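Local coordinates for protein thiosulfate sulfurtransferase (Pseudomonas aeruginosa, PDB 1YT8) that probably transfers sulfur from thiosulfate to cyanide, using a chain of repeated rhodanese-like domains, at residues A[146-152]-A[186-192]; A[434-440]-A[459-465]. All blocks are in the same frame, centred on the assembly; numbering follows the deposited sequence.

Interaction 1: residues A[146-152]-A[186-192]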
loop_
_atom_site.group_PDB
_atom_site.type_symbol
_atom_site.label_atom_id
_atom_site.label_comp_id
_atom_site.label_asym_id
_atom_site.label_seq_id
_atom_site.Cartn_x
_atom_site.Cartn_y
_atom_site.Cartn_z
ATOM N N GLU A 146 -17.146 22.826 20.800
ATOM C CA GLU A 146 -17.016 21.475 21.318
ATOM C C GLU A 146 -16.975 20.564 20.099
ATOM O O GLU A 146 -18.012 20.211 19.527
ATOM C CB GLU A 146 -18.212 21.106 22.196
ATOM C CG GLU A 146 -18.145 19.683 22.742
ATOM C CD GLU A 146 -19.293 19.374 23.681
ATOM O OE1 GLU A 146 -20.458 19.533 23.259
ATOM O OE2 GLU A 146 -19.036 18.967 24.839
ATOM N N ALA A 147 -15.764 20.206 19.696
ATOM C CA ALA A 147 -15.573 19.360 18.534
ATOM C C ALA A 147 -14.206 18.716 18.604
ATOM O O ALA A 147 -13.275 19.285 19.166
ATOM C CB ALA A 147 -15.678 20.195 17.260
ATOM N N VAL A 148 -14.091 17.521 18.043
ATOM C CA VAL A 148 -12.808 16.837 18.008
ATOM C C VAL A 148 -12.493 16.572 16.547
ATOM O O VAL A 148 -13.392 16.307 15.746
ATOM C CB VAL A 148 -12.829 15.504 18.801
ATOM C CG1 VAL A 148 -13.015 15.798 20.287
ATOM C CG2 VAL A 148 -13.928 14.589 18.290
ATOM N N ILE A 149 -11.219 16.695 16.191
ATOM C CA ILE A 149 -10.779 16.462 14.824
ATOM C C ILE A 149 -9.965 15.179 14.864
ATOM O O ILE A 149 -8.923 15.115 15.517
ATOM C CB ILE A 149 -9.913 17.635 14.310
ATOM C CG1 ILE A 149 -10.717 18.938 14.403
ATOM C CG2 ILE A 149 -9.489 17.384 12.860
ATOM C CD1 ILE A 149 -9.983 20.181 13.911
ATOM N N LEU A 150 -10.461 14.156 14.178
ATOM C CA LEU A 150 -9.804 12.854 14.152
ATOM C C LEU A 150 -9.129 12.615 12.807
ATOM O O LEU A 150 -9.771 12.690 11.758
ATOM C CB LEU A 150 -10.831 11.757 14.433
ATOM C CG LEU A 150 -11.758 12.051 15.622
ATOM C CD1 LEU A 150 -12.700 10.877 15.829
ATOM C CD2 LEU A 150 -10.945 12.308 16.885
ATOM N N ASP A 151 -7.831 12.326 12.856
ATOM C CA ASP A 151 -7.022 12.087 11.664
ATOM C C ASP A 151 -7.012 10.589 11.351
ATOM O O ASP A 151 -6.466 9.792 12.121
ATOM C CB ASP A 151 -5.604 12.591 11.921
ATOM C CG ASP A 151 -4.814 12.777 10.652
ATOM O OD1 ASP A 151 -4.782 11.836 9.832
ATOM O OD2 ASP A 151 -4.219 13.864 10.482
ATOM N N ALA A 152 -7.598 10.218 10.213
ATOM C CA ALA A 152 -7.724 8.814 9.807
ATOM C C ALA A 152 -6.537 8.149 9.111
ATOM O O ALA A 152 -6.635 6.992 8.695
ATOM C CB ALA A 152 -8.974 8.651 8.937
ATOM N N ARG A 186 -23.467 15.927 21.795
ATOM C CA ARG A 186 -23.455 17.266 21.208
ATOM C C ARG A 186 -22.109 17.581 20.548
ATOM O O ARG A 186 -22.026 18.444 19.675
ATOM C CB ARG A 186 -23.747 18.321 22.280
ATOM C CG ARG A 186 -25.124 18.221 22.911
ATOM C CD ARG A 186 -25.233 19.145 24.115
ATOM N NE ARG A 186 -24.229 18.824 25.130
ATOM C CZ ARG A 186 -24.098 19.466 26.287
ATOM N NH1 ARG A 186 -24.908 20.473 26.587
ATOM N NH2 ARG A 186 -23.155 19.103 27.144
ATOM N N THR A 187 -21.061 16.877 20.969
ATOM C CA THR A 187 -19.716 17.090 20.430
ATOM C C THR A 187 -19.610 16.748 18.946
ATOM O O THR A 187 -19.927 15.629 18.529
ATOM C CB THR A 187 -18.664 16.241 21.190
ATOM O OG1 THR A 187 -18.665 16.604 22.573
ATOM C CG2 THR A 187 -17.265 16.471 20.623
ATOM N N ARG A 188 -19.162 17.716 18.151
ATOM C CA ARG A 188 -18.995 17.489 16.720
ATOM C C ARG A 188 -17.782 16.601 16.496
ATOM O O ARG A 188 -16.779 16.716 17.203
ATOM C CB ARG A 188 -18.757 18.804 15.975
ATOM C CG ARG A 188 -19.843 19.840 16.135
ATOM C CD ARG A 188 -19.681 20.943 15.103
ATOM N NE ARG A 188 -19.715 20.383 13.761
ATOM C CZ ARG A 188 -20.290 20.962 12.714
ATOM N NH1 ARG A 188 -20.891 22.136 12.839
ATOM N NH2 ARG A 188 -20.272 20.351 11.542
ATOM N N VAL A 189 -17.878 15.718 15.510
ATOM C CA VAL A 189 -16.768 14.845 15.164
ATOM C C VAL A 189 -16.408 15.179 13.726
ATOM O O VAL A 189 -17.247 15.095 12.823
ATOM C CB VAL A 189 -17.143 13.351 15.296
ATOM C CG1 VAL A 189 -16.016 12.470 14.748
ATOM C CG2 VAL A 189 -17.380 13.012 16.762
ATOM N N ILE A 190 -15.163 15.594 13.534
ATOM C CA ILE A 190 -14.649 15.969 12.224
ATOM C C ILE A 190 -13.514 15.011 11.878
ATOM O O ILE A 190 -12.596 14.825 12.674
ATOM C CB ILE A 190 -14.107 17.413 12.257
ATOM C CG1 ILE A 190 -15.234 18.377 12.640
ATOM C CG2 ILE A 190 -13.516 17.784 10.902
ATOM C CD1 ILE A 190 -14.766 19.791 12.942
ATOM N N VAL A 191 -13.586 14.392 10.702
ATOM C CA VAL A 191 -12.550 13.452 10.275
ATOM C C VAL A 191 -11.731 14.054 9.134
ATOM O O VAL A 191 -12.293 14.613 8.189
ATOM C CB VAL A 191 -13.164 12.110 9.776
ATOM C CG1 VAL A 191 -12.048 11.120 9.446
ATOM C CG2 VAL A 191 -14.107 11.520 10.835
ATOM N N ASN A 192 -10.405 13.947 9.222
ATOM C CA ASN A 192 -9.549 14.472 8.167
ATOM C C ASN A 192 -8.498 13.458 7.752
ATOM O O ASN A 192 -8.264 12.465 8.433
ATOM C CB ASN A 192 -8.806 15.744 8.620
ATOM C CG ASN A 192 -7.551 15.436 9.443
ATOM O OD1 ASN A 192 -7.609 15.287 10.664
ATOM N ND2 ASN A 192 -6.409 15.324 8.763
HETATM O O HOH W 1 -20.871 21.003 19.034
HETATM O O HOH W 2 -4.902 16.018 11.924
#

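Interaction 2: residues A[434-440]-A[459-465]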
loop_
_atom_site.group_PDB
_atom_site.type_symbol
_atom_site.label_atom_id
_atom_site.label_comp_id
_atom_site.label_asym_id
_atom_site.label_seq_id
_atom_site.Cartn_x
_atom_site.Cartn_y
_atom_site.Cartn_z
ATOM N N VAL A 434 30.410 -5.358 -5.602
ATOM C CA VAL A 434 29.883 -5.748 -4.306
ATOM C C VAL A 434 28.484 -5.140 -4.259
ATOM O O VAL A 434 28.324 -3.928 -4.412
ATOM C CB VAL A 434 30.729 -5.194 -3.145
ATOM C CG1 VAL A 434 30.074 -5.565 -1.816
ATOM C CG2 VAL A 434 32.143 -5.771 -3.209
ATOM N N LEU A 435 27.475 -5.983 -4.073
ATOM C CA LEU A 435 26.094 -5.508 -4.046
ATOM C C LEU A 435 25.556 -5.385 -2.624
ATOM O O LEU A 435 25.859 -6.206 -1.760
ATOM C CB LEU A 435 25.203 -6.458 -4.851
ATOM C CG LEU A 435 25.781 -6.991 -6.172
ATOM C CD1 LEU A 435 24.706 -7.803 -6.879
ATOM C CD2 LEU A 435 26.261 -5.851 -7.063
ATOM N N THR A 436 24.752 -4.354 -2.386
ATOM C CA THR A 436 24.179 -4.148 -1.066
ATOM C C THR A 436 22.781 -3.542 -1.150
ATOM O O THR A 436 22.304 -3.170 -2.219
ATOM C CB THR A 436 25.069 -3.205 -0.210
ATOM O OG1 THR A 436 24.611 -3.204 1.149
ATOM C CG2 THR A 436 25.009 -1.777 -0.746
ATOM N N CYS A 437 22.134 -3.480 0.003
ATOM C CA CYS A 437 20.816 -2.882 0.170
ATOM C C CYS A 437 20.639 -2.885 1.680
ATOM O O CYS A 437 21.588 -3.195 2.406
ATOM C CB CYS A 437 19.711 -3.689 -0.536
ATOM S SG CYS A 437 19.353 -5.337 0.102
ATOM N N GLY A 438 19.451 -2.538 2.160
ATOM C CA GLY A 438 19.234 -2.502 3.595
ATOM C C GLY A 438 19.767 -3.697 4.366
ATOM O O GLY A 438 20.553 -3.544 5.304
ATOM N N SER A 439 19.359 -4.894 3.957
ATOM C CA SER A 439 19.761 -6.119 4.636
ATOM C C SER A 439 20.496 -7.118 3.748
ATOM O O SER A 439 20.937 -8.155 4.235
ATOM C CB SER A 439 18.520 -6.802 5.202
ATOM O OG SER A 439 17.657 -7.187 4.139
ATOM N N SER A 440 20.593 -6.800 2.457
ATOM C CA SER A 440 21.243 -7.632 1.433
ATOM C C SER A 440 20.234 -8.539 0.729
ATOM O O SER A 440 20.579 -9.244 -0.218
ATOM C CB SER A 440 22.366 -8.499 2.021
ATOM O OG SER A 440 21.852 -9.666 2.649
ATOM N N PHE A 459 30.115 -9.991 -5.646
ATOM C CA PHE A 459 29.936 -10.401 -4.257
ATOM C C PHE A 459 28.751 -9.707 -3.601
ATOM O O PHE A 459 28.321 -8.638 -4.040
ATOM C CB PHE A 459 31.194 -10.076 -3.453
ATOM C CG PHE A 459 32.383 -10.899 -3.840
ATOM C CD1 PHE A 459 32.738 -12.022 -3.099
ATOM C CD2 PHE A 459 33.134 -10.568 -4.964
ATOM C CE1 PHE A 459 33.830 -12.805 -3.478
ATOM C CE2 PHE A 459 34.225 -11.346 -5.349
ATOM C CZ PHE A 459 34.571 -12.465 -4.604
ATOM N N LEU A 460 28.242 -10.325 -2.541
ATOM C CA LEU A 460 27.122 -9.786 -1.781
ATOM C C LEU A 460 27.628 -9.368 -0.407
ATOM O O LEU A 460 28.285 -10.151 0.281
ATOM C CB LEU A 460 26.033 -10.849 -1.608
ATOM C CG LEU A 460 24.797 -10.432 -0.807
ATOM C CD1 LEU A 460 24.033 -9.364 -1.581
ATOM C CD2 LEU A 460 23.900 -11.653 -0.560
ATOM N N LEU A 461 27.335 -8.134 -0.014
ATOM C CA LEU A 461 27.755 -7.652 1.295
ATOM C C LEU A 461 26.943 -8.390 2.354
ATOM O O LEU A 461 25.713 -8.288 2.388
ATOM C CB LEU A 461 27.521 -6.144 1.410
ATOM C CG LEU A 461 27.945 -5.498 2.732
ATOM C CD1 LEU A 461 29.422 -5.763 2.980
ATOM C CD2 LEU A 461 27.679 -3.999 2.683
ATOM N N ASP A 462 27.638 -9.141 3.204
ATOM C CA ASP A 462 27.010 -9.918 4.269
ATOM C C ASP A 462 26.264 -9.000 5.235
ATOM O O ASP A 462 26.885 -8.250 5.985
ATOM C CB ASP A 462 28.081 -10.692 5.043
ATOM C CG ASP A 462 27.534 -11.935 5.730
ATOM O OD1 ASP A 462 26.387 -11.905 6.222
ATOM O OD2 ASP A 462 28.268 -12.946 5.786
ATOM N N GLY A 463 24.936 -9.057 5.213
ATOM C CA GLY A 463 24.149 -8.223 6.109
ATOM C C GLY A 463 23.787 -6.854 5.556
ATOM O O GLY A 463 23.118 -6.060 6.225
ATOM N N GLY A 464 24.237 -6.566 4.340
ATOM C CA GLY A 464 23.929 -5.289 3.720
ATOM C C GLY A 464 24.449 -4.056 4.438
ATOM O O GLY A 464 25.304 -4.138 5.320
ATOM N N THR A 465 23.915 -2.902 4.054
ATOM C CA THR A 465 24.324 -1.627 4.628
ATOM C C THR A 465 24.093 -1.561 6.137
ATOM O O THR A 465 24.837 -0.890 6.854
ATOM C CB THR A 465 23.589 -0.467 3.931
ATOM O OG1 THR A 465 23.817 -0.549 2.516
ATOM C CG2 THR A 465 24.094 0.879 4.440
HETATM O O HOH W 3 23.994 -11.631 3.946
#

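Interaction 1: residues A[146-152]-A[186-192]
Leu150 lays its CD1 methyl against CG1 of Val189, 3.8 Å away, on the face of a parallel sheet where Val148 and Val191 also project. Strands 147-151 and 188-192 are neighbours in the five-stranded parallel sheet of a rhodanese-like domain, with strand order 1-5-4-2-3, and they offer a compact example of how backbone register dictates side-chain pairing. Val148 and Val189 lie side by side and point the same way, meeting through their CG2 methyls. Val189 has CG1 anti to its own nitrogen (chi1 172°), which presents one methyl to Leu150 and the other to Val148. Helix 174-181 covers this face at Leu150, Val189 and Val191, and helix 197-208 adds Leu206 against both valines of strand 188-192.

Between the strands the bonds alternate in direction: Val148 N gives to Arg188 O, Ile190 N to Val148 O, and Leu150 N to Ile190 O, the last at 2.7 Å. On the other face Ile149 and Ile190 sit next to each other, and Leu132 of the edge strand 131-132 touches Ile190.

The two ends are polar. At the start, a water donates to both Glu146 O and Arg186 O, while the extended Glu146 side chain crosses Thr187 at about a right angle; Arg186 turns its guanidinium to Asp184 in a salt bridge. At the far, buried end, Asp151 is salt-bridged to Arg153 through OD2. That same oxygen also receives Asn192 ND2 at 3.1 Å, from above the carboxylate plane, the amide being turned 80° to it. Asn192, its amide thus held, immediately precedes Cys193, the first residue of the loop 193-198 that lines the sulfite pocket seen in this structure. A water joins the group, donating to Asp151 OD2 at 2.7 Å and to Asn192 OD1 at 3.1 Å.

Interaction 2: residues A[434-440]-A[459-465]
Thr436 and Thr465 meet through their hydroxyls, OG1 to OG1 at 3.1 Å, with the side chains crossing at about a right angle. Thr436 OG1 stands anti to its backbone nitrogen (chi1 -170°), which carries it to Thr465 of the following helix and also against Leu461 CD2, 3.5 Å away. Beside this pair, Thr465 N donates to Cys437 O at 2.9 Å, tying to the helix loop 437-440, which follows the fourth strand as Cys193 does in another domain.

A type II turn from Leu461 to Gly464, closed by Gly464 N to Leu461 O, brings Gly464 and Thr465 to that loop. Gly464 has a positive phi (62°), and its CA lies 3.4 Å from Cys437 O, packed closely against the loop backbone. A water links the turn to the loop, accepting from Gly463 N and donating to Ser440 OG.

Earlier in sequence, the parallel strands are joined by Leu435 N to Phe459 O (2.8 Å) and Leu461 N to Leu435 O (3.0 Å). They form a beta-alpha-beta unit of a rhodanese-like domain through helix 441-454, which packs on Leu435 and Leu460, while helix 381-387 lies against Val434 and Leu461 and strand 393-397 borders strand 432-436.

Interactions 1 and 2 belong to different rhodanese-like domains on opposite sides of the chain's centre, their own centres about 47 Å apart. Each draws on a five-stranded parallel sheet of the same strand order. Interaction 1 pairs the fourth strand with the second and is dominated by a ladder of backbone bonds between aliphatic faces. Interaction 2 pairs the fourth strand with the fifth, then runs past the strand ends into loop, turn and helix; its ladder is down to two bonds, and a hydroxyl pair, a glycine-rich turn and one more backbone bond take over. Both are mostly buried; exposure comes at the strand starts in interaction 1 and at loop and turn in interaction 2.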